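Local coordinates for protein D-xylonate dehydratase (Caulobacter crescentus, PDB 5OYN) that catalyses the magnesium- and [2Fe-2S]-dependent dehydration of D-xylonate to 2-dehydro-3-deoxy-D-arabinonate in D-xylose degradation, and also dehydrates D-gluconate, at residues Arg430-Asp435 and Leu449-Arg454; Ile456-Gly461 and Gly518-Leu523; Gly425-Arg430 and Ile529-Asn534; Asn397-Ala402 and Pro505-Ala510. One frame throughout, in Å; residues are numbered along the deposited sequence.

Contact 1 (Arg430-Asp435 and Leu449-Arg454); sequences RAIVFD and LEIDER
Arg-430 and Ile-432 meet Leu-449, Ile-451 and Arg-454 inside a beta-alpha-beta crossover of the C-terminal IlvD/Edd domain: strand 426-435 leads into helix 436-443, and the loop 449-454 brings the chain back to the parallel neighbour, strand 455-460. At the end of that loop, just before strand 455-460, Arg-430 N donates to Arg-454 O at 2.9 Å, and the pairing continues with Ile-456. From the same residue, the long side chain reaches across to the loop. CG stands opposite the backbone N (chi1 177°), and a bend at chi3 (79°) turns the guanidinium toward the carbonyls of the loop. NH2 donates to Leu-449 O at 3.1 Å in an almost perfectly straight bond (179°), the oxygen lying in the guanidinium plane and the donor in the carbonyl plane. Arginine suits this place because its chain spans the gap and still ends in a flat donor; a methionine in its place would probably leave Leu-449 O without this donor and the loop less firmly tied to the strand. Asp-452 OD1, 5.1 Å from Arg-430 NH2, is not in contact but may favour the positive charge. Beside it, branched apolar residues pack: Ile-432 CG2 meets Ile-451 CD1 at 3.9 Å, and Ile-432 CD1 lies 3.7 Å above one face of the Arg-430 guanidinium, toward its rim.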
loop_
_atom_site.group_PDB
_atom_site.type_symbol
_atom_site.label_atom_id
_atom_site.label_comp_id
_atom_site.label_asym_id
_atom_site.label_seq_id
_atom_site.Cartn_x
_atom_site.Cartn_y
_atom_site.Cartn_z
ATOM N N ARG A 430 37.740 25.393 35.786
ATOM C CA ARG A 430 38.687 24.301 35.951
ATOM C C ARG A 430 38.240 23.114 35.106
ATOM O O ARG A 430 37.131 22.599 35.289
ATOM C CB ARG A 430 38.782 23.905 37.424
ATOM C CG ARG A 430 39.700 22.734 37.689
ATOM C CD ARG A 430 40.028 22.685 39.142
ATOM N NE ARG A 430 38.947 22.105 39.923
ATOM C CZ ARG A 430 38.814 20.796 40.110
ATOM N NH1 ARG A 430 39.700 19.957 39.558
ATOM N NH2 ARG A 430 37.802 20.330 40.843
ATOM N N ALA A 431 39.108 22.664 34.205
ATOM C CA ALA A 431 38.726 21.625 33.260
ATOM C C ALA A 431 38.572 20.270 33.952
ATOM O O ALA A 431 39.420 19.866 34.751
ATOM C CB ALA A 431 39.760 21.535 32.140
ATOM N N ILE A 432 37.479 19.574 33.645
ATOM C CA ILE A 432 37.281 18.167 33.998
ATOM C C ILE A 432 37.165 17.418 32.677
ATOM O O ILE A 432 36.121 17.480 32.013
ATOM C CB ILE A 432 36.041 17.949 34.868
ATOM C CG1 ILE A 432 35.952 19.034 35.950
ATOM C CG2 ILE A 432 36.048 16.543 35.457
ATOM C CD1 ILE A 432 36.873 18.811 37.134
ATOM N N VAL A 433 38.228 16.713 32.288
ATOM C CA VAL A 433 38.359 16.144 30.951
ATOM C C VAL A 433 37.954 14.676 30.963
ATOM O O VAL A 433 38.322 13.919 31.875
ATOM C CB VAL A 433 39.795 16.313 30.427
ATOM C CG1 VAL A 433 39.932 15.751 29.010
ATOM C CG2 VAL A 433 40.178 17.774 30.468
ATOM N N PHE A 434 37.199 14.270 29.939
ATOM C CA PHE A 434 36.760 12.892 29.768
ATOM C C PHE A 434 37.102 12.423 28.366
ATOM O O PHE A 434 37.009 13.191 27.403
ATOM C CB PHE A 434 35.271 12.754 29.997
ATOM C CG PHE A 434 34.822 13.253 31.322
ATOM C CD1 PHE A 434 34.999 12.478 32.462
ATOM C CD2 PHE A 434 34.218 14.491 31.438
ATOM C CE1 PHE A 434 34.581 12.935 33.706
ATOM C CE2 PHE A 434 33.795 14.952 32.674
ATOM C CZ PHE A 434 33.976 14.171 33.812
ATOM N N ASP A 435 37.490 11.158 28.251
ATOM C CA ASP A 435 37.877 10.607 26.957
ATOM C C ASP A 435 36.722 9.755 26.440
ATOM O O ASP A 435 36.694 8.528 26.570
ATOM C CB ASP A 435 39.182 9.827 27.070
ATOM C CG ASP A 435 40.406 10.723 26.912
ATOM O OD1 ASP A 435 40.788 11.020 25.754
ATOM O OD2 ASP A 435 40.968 11.143 27.954
ATOM N N LEU A 449 37.345 13.710 42.080
ATOM C CA LEU A 449 37.605 14.853 41.216
ATOM C C LEU A 449 37.159 16.175 41.819
ATOM O O LEU A 449 37.492 17.225 41.258
ATOM C CB LEU A 449 36.939 14.660 39.851
ATOM C CG LEU A 449 37.318 13.332 39.218
ATOM C CD1 LEU A 449 36.275 12.952 38.195
ATOM C CD2 LEU A 449 38.708 13.424 38.598
ATOM N N GLU A 450 36.440 16.148 42.941
ATOM C CA GLU A 450 36.015 17.357 43.641
ATOM C C GLU A 450 35.510 18.430 42.684
ATOM O O GLU A 450 36.160 19.467 42.495
ATOM C CB GLU A 450 37.157 17.911 44.493
ATOM C CG GLU A 450 37.228 17.300 45.880
ATOM C CD GLU A 450 38.434 17.775 46.663
ATOM O OE1 GLU A 450 39.343 18.383 46.049
ATOM O OE2 GLU A 450 38.472 17.535 47.892
ATOM N N ILE A 451 34.355 18.180 42.080
ATOM C CA ILE A 451 33.750 19.079 41.103
ATOM C C ILE A 451 32.883 20.091 41.840
ATOM O O ILE A 451 32.229 19.760 42.837
ATOM C CB ILE A 451 32.939 18.270 40.068
ATOM C CG1 ILE A 451 33.791 17.122 39.507
ATOM C CG2 ILE A 451 32.442 19.165 38.945
ATOM C CD1 ILE A 451 33.280 16.533 38.197
ATOM N N ASP A 452 32.895 21.335 41.374
ATOM C CA ASP A 452 32.047 22.366 41.968
ATOM C C ASP A 452 31.657 23.356 40.878
ATOM O O ASP A 452 31.997 23.181 39.704
ATOM C CB ASP A 452 32.736 23.057 43.155
ATOM C CG ASP A 452 34.117 23.650 42.804
ATOM O OD1 ASP A 452 34.382 23.993 41.622
ATOM O OD2 ASP A 452 34.948 23.781 43.736
ATOM N N GLU A 453 30.975 24.425 41.289
ATOM C CA GLU A 453 30.339 25.347 40.355
ATOM C C GLU A 453 31.310 26.025 39.392
ATOM O O GLU A 453 30.864 26.590 38.389
ATOM C CB GLU A 453 29.572 26.393 41.150
ATOM C CG GLU A 453 29.262 25.902 42.546
ATOM C CD GLU A 453 28.665 26.981 43.413
ATOM O OE1 GLU A 453 27.875 26.640 44.328
ATOM O OE2 GLU A 453 28.979 28.168 43.166
ATOM N N ARG A 454 32.616 25.990 39.652
ATOM C CA ARG A 454 33.566 26.701 38.802
ATOM C C ARG A 454 34.377 25.760 37.915
ATOM O O ARG A 454 35.469 26.123 37.463
ATOM C CB ARG A 454 34.492 27.581 39.647
ATOM C CG ARG A 454 33.815 28.256 40.843
ATOM C CD ARG A 454 32.807 29.321 40.432
ATOM N NE ARG A 454 33.245 30.092 39.268
ATOM C CZ ARG A 454 32.568 31.123 38.760
ATOM N NH1 ARG A 454 31.425 31.515 39.323
ATOM N NH2 ARG A 454 33.031 31.764 37.689
#

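Contact 2 (Ile456-Gly461 and Gly518-Leu523); sequences ILVIRG and GGLSWL
The far end of strand 455-460 runs up to a turn with helical backbone angles at 519-521, the CA atoms of Arg-460 and Leu-520 lying 6.7 Å apart. The strand belongs to the mixed sheet of the C-terminal IlvD/Edd domain, and the turn packs beside it, before strand 528-532. Arg-460 makes the polar link. Its CG sits between the backbone N and the carbonyl carbon (chi1 60°), and a bend at chi2 carries the otherwise extended chain to the turn. There NH1 serves two backbone acceptors: Leu-520 O at 2.8 Å, nearly along the C=O axis but bent at the hydrogen (136°), and Leu-523 O at 3.2 Å in a straight bond (175°) within the guanidinium plane. NE forms a salt bridge with Asp-435 on the neighbouring strand, so one buried guanidinium serves a carboxylate and two carbonyls. A leucine here would probably strand the charge of Asp-435 and leave both carbonyls without this donor. Val-458 is the apolar counterpart, a compact branched residue suited to a buried strand. Its CG1 passes slantwise by Leu-520 CD2 at 4.0 Å and comes tip to tip with Leu-523, meeting CD2 at 3.7 Å.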
loop_
_atom_site.group_PDB
_atom_site.type_symbol
_atom_site.label_atom_id
_atom_site.label_comp_id
_atom_site.label_asym_id
_atom_site.label_seq_id
_atom_site.Cartn_x
_atom_site.Cartn_y
_atom_site.Cartn_z
ATOM N N ILE A 456 34.514 23.216 34.312
ATOM C CA ILE A 456 33.994 23.140 32.951
ATOM C C ILE A 456 34.209 21.715 32.444
ATOM O O ILE A 456 35.344 21.224 32.413
ATOM C CB ILE A 456 34.647 24.177 32.013
ATOM C CG1 ILE A 456 34.260 23.907 30.560
ATOM C CG2 ILE A 456 36.171 24.206 32.179
ATOM C CD1 ILE A 456 34.528 25.064 29.644
ATOM N N LEU A 457 33.121 21.048 32.060
ATOM C CA LEU A 457 33.204 19.654 31.648
ATOM C C LEU A 457 33.630 19.557 30.189
ATOM O O LEU A 457 33.058 20.212 29.310
ATOM C CB LEU A 457 31.872 18.951 31.884
ATOM C CG LEU A 457 31.333 19.173 33.308
ATOM C CD1 LEU A 457 29.872 18.755 33.414
ATOM C CD2 LEU A 457 32.186 18.454 34.357
ATOM N N VAL A 458 34.659 18.761 29.944
ATOM C CA VAL A 458 35.308 18.692 28.647
ATOM C C VAL A 458 35.308 17.241 28.207
ATOM O O VAL A 458 35.588 16.341 29.010
ATOM C CB VAL A 458 36.752 19.255 28.693
ATOM C CG1 VAL A 458 37.469 19.034 27.366
ATOM C CG2 VAL A 458 36.743 20.731 29.030
ATOM N N ILE A 459 34.981 17.011 26.938
ATOM C CA ILE A 459 34.962 15.676 26.363
ATOM C C ILE A 459 35.746 15.721 25.062
ATOM O O ILE A 459 35.649 16.694 24.307
ATOM C CB ILE A 459 33.513 15.178 26.142
ATOM C CG1 ILE A 459 33.505 13.755 25.578
ATOM C CG2 ILE A 459 32.738 16.134 25.245
ATOM C CD1 ILE A 459 32.262 12.976 25.940
ATOM N N ARG A 460 36.543 14.681 24.813
ATOM C CA ARG A 460 37.395 14.630 23.632
ATOM C C ARG A 460 37.366 13.229 23.037
ATOM O O ARG A 460 37.020 12.252 23.708
ATOM C CB ARG A 460 38.847 15.032 23.949
ATOM C CG ARG A 460 39.521 14.149 24.995
ATOM C CD ARG A 460 41.020 13.973 24.748
ATOM N NE ARG A 460 41.672 13.453 25.950
ATOM C CZ ARG A 460 42.419 14.181 26.779
ATOM N NH1 ARG A 460 42.628 15.465 26.530
ATOM N NH2 ARG A 460 42.956 13.622 27.857
ATOM N N GLY A 461 37.760 13.145 21.768
ATOM C CA GLY A 461 37.688 11.915 21.015
ATOM C C GLY A 461 36.359 11.662 20.341
ATOM O O GLY A 461 36.128 10.544 19.852
ATOM N N GLY A 518 44.524 18.203 17.682
ATOM C CA GLY A 518 44.042 19.517 18.043
ATOM C C GLY A 518 44.373 19.819 19.488
ATOM O O GLY A 518 44.775 18.946 20.258
ATOM N N GLY A 519 44.185 21.085 19.867
ATOM C CA GLY A 519 44.585 21.520 21.199
ATOM C C GLY A 519 44.007 20.688 22.330
ATOM O O GLY A 519 44.617 20.568 23.397
ATOM N N LEU A 520 42.831 20.099 22.125
ATOM C CA LEU A 520 42.251 19.287 23.187
ATOM C C LEU A 520 43.035 18.005 23.448
ATOM O O LEU A 520 42.756 17.329 24.443
ATOM C CB LEU A 520 40.791 18.959 22.855
ATOM C CG LEU A 520 39.799 20.108 23.092
ATOM C CD1 LEU A 520 38.398 19.718 22.675
ATOM C CD2 LEU A 520 39.819 20.574 24.545
ATOM N N SER A 521 44.014 17.662 22.601
ATOM C CA SER A 521 44.778 16.438 22.836
ATOM C C SER A 521 45.693 16.560 24.046
ATOM O O SER A 521 45.993 15.548 24.689
ATOM C CB SER A 521 45.593 16.048 21.600
ATOM O OG SER A 521 46.059 17.180 20.893
ATOM N N TRP A 522 46.134 17.774 24.389
ATOM C CA TRP A 522 47.071 17.945 25.488
ATOM C C TRP A 522 46.448 18.516 26.750
ATOM O O TRP A 522 47.129 18.565 27.781
ATOM C CB TRP A 522 48.263 18.825 25.067
ATOM C CG TRP A 522 47.967 20.143 24.365
ATOM C CD1 TRP A 522 48.120 20.419 23.024
ATOM C CD2 TRP A 522 47.537 21.366 24.975
ATOM N NE1 TRP A 522 47.787 21.734 22.767
ATOM C CE2 TRP A 522 47.419 22.333 23.946
ATOM C CE3 TRP A 522 47.220 21.735 26.284
ATOM C CZ2 TRP A 522 47.002 23.642 24.192
ATOM C CZ3 TRP A 522 46.806 23.043 26.529
ATOM C CH2 TRP A 522 46.703 23.978 25.488
ATOM N N LEU A 523 45.186 18.935 26.711
ATOM C CA LEU A 523 44.548 19.461 27.911
ATOM C C LEU A 523 44.405 18.365 28.964
ATOM O O LEU A 523 44.261 17.180 28.649
ATOM C CB LEU A 523 43.190 20.066 27.565
ATOM C CG LEU A 523 42.236 20.516 28.669
ATOM C CD1 LEU A 523 42.438 21.981 29.026
ATOM C CD2 LEU A 523 40.826 20.308 28.181
#

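Contact 3 (Gly425-Arg430 and Ile529-Asn534); sequences GVFEAR and IRIDLN
Phe-427 and Ile-531 exchange two backbone hydrogen bonds, Phe-427 N to Ile-531 O at 3.1 Å and Ile-531 N to Phe-427 O at 2.9 Å, and Ala-429 and Ile-529 form a second such hydrogen-bonded pair. The antiparallel strands 426-430 and 529-532, neighbours in the mixed sheet of the C-terminal IlvD/Edd region, are thereby zipped together, and Leu-533 N extends the pattern past the strand end by donating to Gly-425 O at 2.7 Å. Glycine fits that end: its phi is positive (80°), and a CB would collide with Asn-534 ND2. That amide bonds to Glu-424 O and, inside its own segment, to Asp-532 OD1.

On one face of the sheet Glu-428 faces Arg-530 directly as a non-hydrogen-bonded pair, their side chains crossing at a slant. OE2 comes to the edge of the guanidinium, but the salt bridge to NH1 is long at 3.8 Å and the two planes stand 86° apart, so this partly exposed pair is a loose electrostatic match. The other face is apolar. The Phe-427 ring, with CG between the backbone N and the carbonyl carbon (chi1 71°), swings over toward the partner strand and lies alongside Ile-531, CE1 meeting CB at 3.5 Å.

Within the sheet, strand 455-460 flanks 426-435 on its other edge, strand 537-540 flanks 528-532, and Tyr-417 of helix 411-417 meets the Phe-427 ring.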
loop_
_atom_site.group_PDB
_atom_site.type_symbol
_atom_site.label_atom_id
_atom_site.label_comp_id
_atom_site.label_asym_id
_atom_site.label_seq_id
_atom_site.Cartn_x
_atom_site.Cartn_y
_atom_site.Cartn_z
ATOM N N GLY A 425 30.892 38.501 30.501
ATOM C CA GLY A 425 31.207 37.740 29.316
ATOM C C GLY A 425 32.509 36.987 29.408
ATOM O O GLY A 425 32.908 36.330 28.434
ATOM N N VAL A 426 33.181 37.065 30.551
ATOM C CA VAL A 426 34.482 36.458 30.771
ATOM C C VAL A 426 34.423 35.741 32.102
ATOM O O VAL A 426 33.831 36.244 33.065
ATOM C CB VAL A 426 35.610 37.509 30.769
ATOM C CG1 VAL A 426 36.020 37.841 29.390
ATOM C CG2 VAL A 426 35.080 38.740 31.344
ATOM N N PHE A 427 35.014 34.558 32.143
ATOM C CA PHE A 427 35.058 33.750 33.347
ATOM C C PHE A 427 36.146 32.723 33.121
ATOM O O PHE A 427 36.535 32.441 31.981
ATOM C CB PHE A 427 33.704 33.074 33.666
ATOM C CG PHE A 427 33.323 31.940 32.713
ATOM C CD1 PHE A 427 32.741 32.204 31.480
ATOM C CD2 PHE A 427 33.535 30.611 33.064
ATOM C CE1 PHE A 427 32.393 31.176 30.619
ATOM C CE2 PHE A 427 33.188 29.570 32.190
ATOM C CZ PHE A 427 32.621 29.858 30.972
ATOM N N GLU A 428 36.643 32.185 34.222
ATOM C CA GLU A 428 37.635 31.128 34.185
ATOM C C GLU A 428 37.081 29.931 34.933
ATOM O O GLU A 428 36.399 30.091 35.954
ATOM C CB GLU A 428 38.960 31.602 34.798
ATOM C CG GLU A 428 39.515 32.859 34.118
ATOM C CD GLU A 428 40.884 33.279 34.642
ATOM O OE1 GLU A 428 41.055 33.329 35.884
ATOM O OE2 GLU A 428 41.779 33.557 33.805
ATOM N N ALA A 429 37.356 28.732 34.414
ATOM C CA ALA A 429 36.875 27.508 35.037
ATOM C C ALA A 429 37.958 26.438 34.991
ATOM O O ALA A 429 38.949 26.543 34.260
ATOM C CB ALA A 429 35.590 27.004 34.372
ATOM N N ARG A 430 37.740 25.393 35.786
ATOM C CA ARG A 430 38.687 24.301 35.951
ATOM C C ARG A 430 38.240 23.114 35.106
ATOM O O ARG A 430 37.131 22.599 35.289
ATOM C CB ARG A 430 38.782 23.905 37.424
ATOM C CG ARG A 430 39.700 22.734 37.689
ATOM C CD ARG A 430 40.028 22.685 39.142
ATOM N NE ARG A 430 38.947 22.105 39.923
ATOM C CZ ARG A 430 38.814 20.796 40.110
ATOM N NH1 ARG A 430 39.700 19.957 39.558
ATOM N NH2 ARG A 430 37.802 20.330 40.843
ATOM N N ILE A 529 40.674 27.095 32.137
ATOM C CA ILE A 529 40.219 27.570 30.835
ATOM C C ILE A 529 39.575 28.935 31.030
ATOM O O ILE A 529 38.822 29.151 31.990
ATOM C CB ILE A 529 39.236 26.577 30.182
ATOM C CG1 ILE A 529 39.933 25.235 29.933
ATOM C CG2 ILE A 529 38.681 27.150 28.884
ATOM C CD1 ILE A 529 39.387 24.436 28.758
ATOM N N ARG A 530 39.888 29.861 30.127
ATOM C CA ARG A 530 39.423 31.240 30.210
ATOM C C ARG A 530 38.581 31.540 28.981
ATOM O O ARG A 530 39.087 31.512 27.850
ATOM C CB ARG A 530 40.601 32.213 30.321
ATOM C CG ARG A 530 40.305 33.632 29.852
ATOM C CD ARG A 530 41.187 34.646 30.553
ATOM N NE ARG A 530 40.882 36.011 30.132
ATOM C CZ ARG A 530 40.650 37.030 30.967
ATOM N NH1 ARG A 530 40.682 36.850 32.291
ATOM N NH2 ARG A 530 40.381 38.240 30.476
ATOM N N ILE A 531 37.299 31.822 29.205
ATOM C CA ILE A 531 36.343 32.070 28.132
ATOM C C ILE A 531 36.063 33.563 28.093
ATOM O O ILE A 531 35.710 34.165 29.117
ATOM C CB ILE A 531 35.032 31.272 28.326
ATOM C CG1 ILE A 531 35.297 29.784 28.597
ATOM C CG2 ILE A 531 34.112 31.418 27.112
ATOM C CD1 ILE A 531 35.792 29.003 27.396
ATOM N N ASP A 532 36.205 34.155 26.913
ATOM C CA ASP A 532 35.884 35.562 26.693
ATOM C C ASP A 532 34.881 35.606 25.550
ATOM O O ASP A 532 35.261 35.445 24.385
ATOM C CB ASP A 532 37.139 36.391 26.379
ATOM C CG ASP A 532 36.876 37.913 26.385
ATOM O OD1 ASP A 532 35.703 38.331 26.217
ATOM O OD2 ASP A 532 37.847 38.688 26.586
ATOM N N LEU A 533 33.609 35.834 25.886
ATOM C CA LEU A 533 32.571 35.904 24.861
ATOM C C LEU A 533 32.525 37.263 24.183
ATOM O O LEU A 533 31.964 37.368 23.081
ATOM C CB LEU A 533 31.190 35.570 25.452
ATOM C CG LEU A 533 31.053 34.236 26.206
ATOM C CD1 LEU A 533 29.667 34.060 26.767
ATOM C CD2 LEU A 533 31.444 33.044 25.327
ATOM N N ASN A 534 33.094 38.301 24.816
ATOM C CA ASN A 534 33.159 39.604 24.166
ATOM C C ASN A 534 34.118 39.576 22.993
ATOM O O ASN A 534 33.902 40.280 22.000
ATOM C CB ASN A 534 33.591 40.682 25.152
ATOM C CG ASN A 534 32.746 40.708 26.404
ATOM O OD1 ASN A 534 31.638 41.253 26.406
ATOM N ND2 ASN A 534 33.275 40.142 27.489
#

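Contact 4 (Asn397-Ala402 and Pro505-Ala510); sequences NLFDFA and PSILNA
A classic beta bulge distorts the strand pairing where Phe-401 comes up to Ala-510: Asp-400 and Phe-401 both face Ser-511, so one strand carries an extra residue. In the partner strand Asn-509 has left-handed backbone angles (63°/33°), and its O lies at the edge of the Phe-401 ring, near the ring plane. Between segments 397-402 and 505-510 the backbones meet through a CA-H...O contact, Ala-510 CA to Phe-401 O at 3.3 Å, while the conventional bonding of Phe-401 goes to Ser-511.

Side chains do most of the joining. Ala-402, small enough to let the strands come close, puts CB against Ile-507 CG2 at 3.7 Å. In Phe-399, CG lies between the backbone N and the carbonyl carbon (chi1 43°), which turns the ring toward Ile-507 and Ala-510. Its CZ meets Ile-507 CG2 at 3.9 Å, the two side chains crossing at about a right angle, and its CD2 touches Ala-510 CB at 3.7 Å. One flat aromatic thus bridges two positions of strand 507-511, with Leu-493 of strand 492-494 also against it.

Asn-509 sends its amide ND2 to Gln-290, and its side chain lies about 11 Å from the bound magnesium ion, so near the metal site but not part of it. Methyl groups and an aromatic ring fill this buried interface, so the fit depends on shape and small residues rather than on charges.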
loop_
_atom_site.group_PDB
_atom_site.type_symbol
_atom_site.label_atom_id
_atom_site.label_comp_id
_atom_site.label_asym_id
_atom_site.label_seq_id
_atom_site.Cartn_x
_atom_site.Cartn_y
_atom_site.Cartn_z
ATOM N N ASN A 397 43.971 28.475 21.851
ATOM C CA ASN A 397 45.018 27.476 21.761
ATOM C C ASN A 397 44.471 26.057 21.829
ATOM O O ASN A 397 45.233 25.107 21.616
ATOM C CB ASN A 397 46.042 27.699 22.877
ATOM C CG ASN A 397 45.471 27.427 24.256
ATOM O OD1 ASN A 397 44.267 27.551 24.484
ATOM N ND2 ASN A 397 46.338 27.056 25.187
ATOM N N LEU A 398 43.176 25.893 22.113
ATOM C CA LEU A 398 42.580 24.568 22.226
ATOM C C LEU A 398 41.949 24.085 20.929
ATOM O O LEU A 398 41.814 22.873 20.733
ATOM C CB LEU A 398 41.532 24.565 23.335
ATOM C CG LEU A 398 42.119 24.518 24.742
ATOM C CD1 LEU A 398 41.071 24.914 25.775
ATOM C CD2 LEU A 398 42.720 23.145 25.048
ATOM N N PHE A 399 41.567 25.002 20.047
ATOM C CA PHE A 399 40.955 24.701 18.762
ATOM C C PHE A 399 40.925 25.996 17.969
ATOM O O PHE A 399 40.791 27.085 18.542
ATOM C CB PHE A 399 39.529 24.151 18.917
ATOM C CG PHE A 399 38.705 24.897 19.931
ATOM C CD1 PHE A 399 38.102 26.106 19.603
ATOM C CD2 PHE A 399 38.548 24.392 21.217
ATOM C CE1 PHE A 399 37.366 26.811 20.539
ATOM C CE2 PHE A 399 37.809 25.089 22.158
ATOM C CZ PHE A 399 37.212 26.302 21.817
ATOM N N ASP A 400 41.049 25.868 16.650
ATOM C CA ASP A 400 40.991 27.047 15.800
ATOM C C ASP A 400 39.565 27.512 15.548
ATOM O O ASP A 400 39.362 28.684 15.212
ATOM C CB ASP A 400 41.699 26.771 14.472
ATOM C CG ASP A 400 43.129 26.267 14.663
ATOM O OD1 ASP A 400 43.787 26.653 15.674
ATOM O OD2 ASP A 400 43.580 25.481 13.794
ATOM N N PHE A 401 38.580 26.629 15.715
ATOM C CA PHE A 401 37.183 26.962 15.476
ATOM C C PHE A 401 36.307 26.110 16.382
ATOM O O PHE A 401 36.589 24.928 16.604
ATOM C CB PHE A 401 36.802 26.749 14.001
ATOM C CG PHE A 401 35.327 26.895 13.718
ATOM C CD1 PHE A 401 34.812 28.107 13.285
ATOM C CD2 PHE A 401 34.459 25.811 13.859
ATOM C CE1 PHE A 401 33.462 28.258 13.020
ATOM C CE2 PHE A 401 33.097 25.951 13.598
ATOM C CZ PHE A 401 32.598 27.181 13.176
ATOM N N ALA A 402 35.254 26.727 16.905
ATOM C CA ALA A 402 34.176 26.056 17.617
ATOM C C ALA A 402 33.048 27.063 17.707
ATOM O O ALA A 402 33.256 28.249 17.460
ATOM C CB ALA A 402 34.588 25.573 19.008
ATOM N N PRO A 505 24.278 25.414 26.825
ATOM C CA PRO A 505 25.061 26.404 26.058
ATOM C C PRO A 505 26.492 25.937 25.823
ATOM O O PRO A 505 27.449 26.520 26.311
ATOM C CB PRO A 505 24.988 27.646 26.956
ATOM C CG PRO A 505 24.898 27.095 28.340
ATOM C CD PRO A 505 24.147 25.782 28.247
ATOM N N SER A 506 26.640 24.857 25.072
ATOM C CA SER A 506 27.930 24.204 24.967
ATOM C C SER A 506 28.804 24.885 23.928
ATOM O O SER A 506 28.327 25.589 23.037
ATOM C CB SER A 506 27.767 22.728 24.594
ATOM O OG SER A 506 27.010 22.021 25.558
ATOM N N ILE A 507 30.108 24.646 24.048
ATOM C CA ILE A 507 31.081 24.989 23.019
ATOM C C ILE A 507 31.362 23.720 22.220
ATOM O O ILE A 507 31.869 22.730 22.763
ATOM C CB ILE A 507 32.361 25.578 23.633
ATOM C CG1 ILE A 507 32.071 26.969 24.180
ATOM C CG2 ILE A 507 33.469 25.681 22.583
ATOM C CD1 ILE A 507 32.600 27.184 25.568
ATOM N N LEU A 508 31.039 23.752 20.929
ATOM C CA LEU A 508 30.834 22.536 20.157
ATOM C C LEU A 508 31.642 22.556 18.877
ATOM O O LEU A 508 32.065 23.611 18.401
ATOM C CB LEU A 508 29.362 22.354 19.768
ATOM C CG LEU A 508 28.423 22.160 20.936
ATOM C CD1 LEU A 508 27.295 23.143 20.816
ATOM C CD2 LEU A 508 27.925 20.744 20.904
ATOM N N ASN A 509 31.788 21.356 18.303
ATOM C CA ASN A 509 32.353 21.150 16.968
ATOM C C ASN A 509 33.805 21.610 16.892
ATOM O O ASN A 509 34.259 22.089 15.846
ATOM C CB ASN A 509 31.515 21.853 15.888
ATOM C CG ASN A 509 30.038 21.485 15.948
ATOM O OD1 ASN A 509 29.651 20.481 16.557
ATOM N ND2 ASN A 509 29.204 22.299 15.308
ATOM N N ALA A 510 34.538 21.467 17.998
ATOM C CA ALA A 510 35.879 22.031 18.092
ATOM C C ALA A 510 36.794 21.375 17.071
ATOM O O ALA A 510 36.986 20.156 17.089
ATOM C CB ALA A 510 36.435 21.852 19.504
#

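In the fold
Contacts 2 and 4 are buried, whereas contacts 1 and 3 are partly open to solvent and lie away from the annotated sites. Contacts 1 and 3 share strand 426-435 and Arg-430; contact 2 belongs to the same mixed sheet through strand 455-460, whereas contact 4 holds the antiparallel strands 401-404 and 507-511, the latter bonded through Ile-507 to strand 492-494 of the mixed sheet. Chemistry follows place: regular backbone pairing and a long, partly exposed ion pair in contact 3, arginine-to-carbonyl ties in contacts 1 and 2, almost purely apolar packing in contact 4. Asp-435 and Arg-460 join contacts 1 and 2, while Leu-398 of contact 4 packs against Leu-520 and Ile-529.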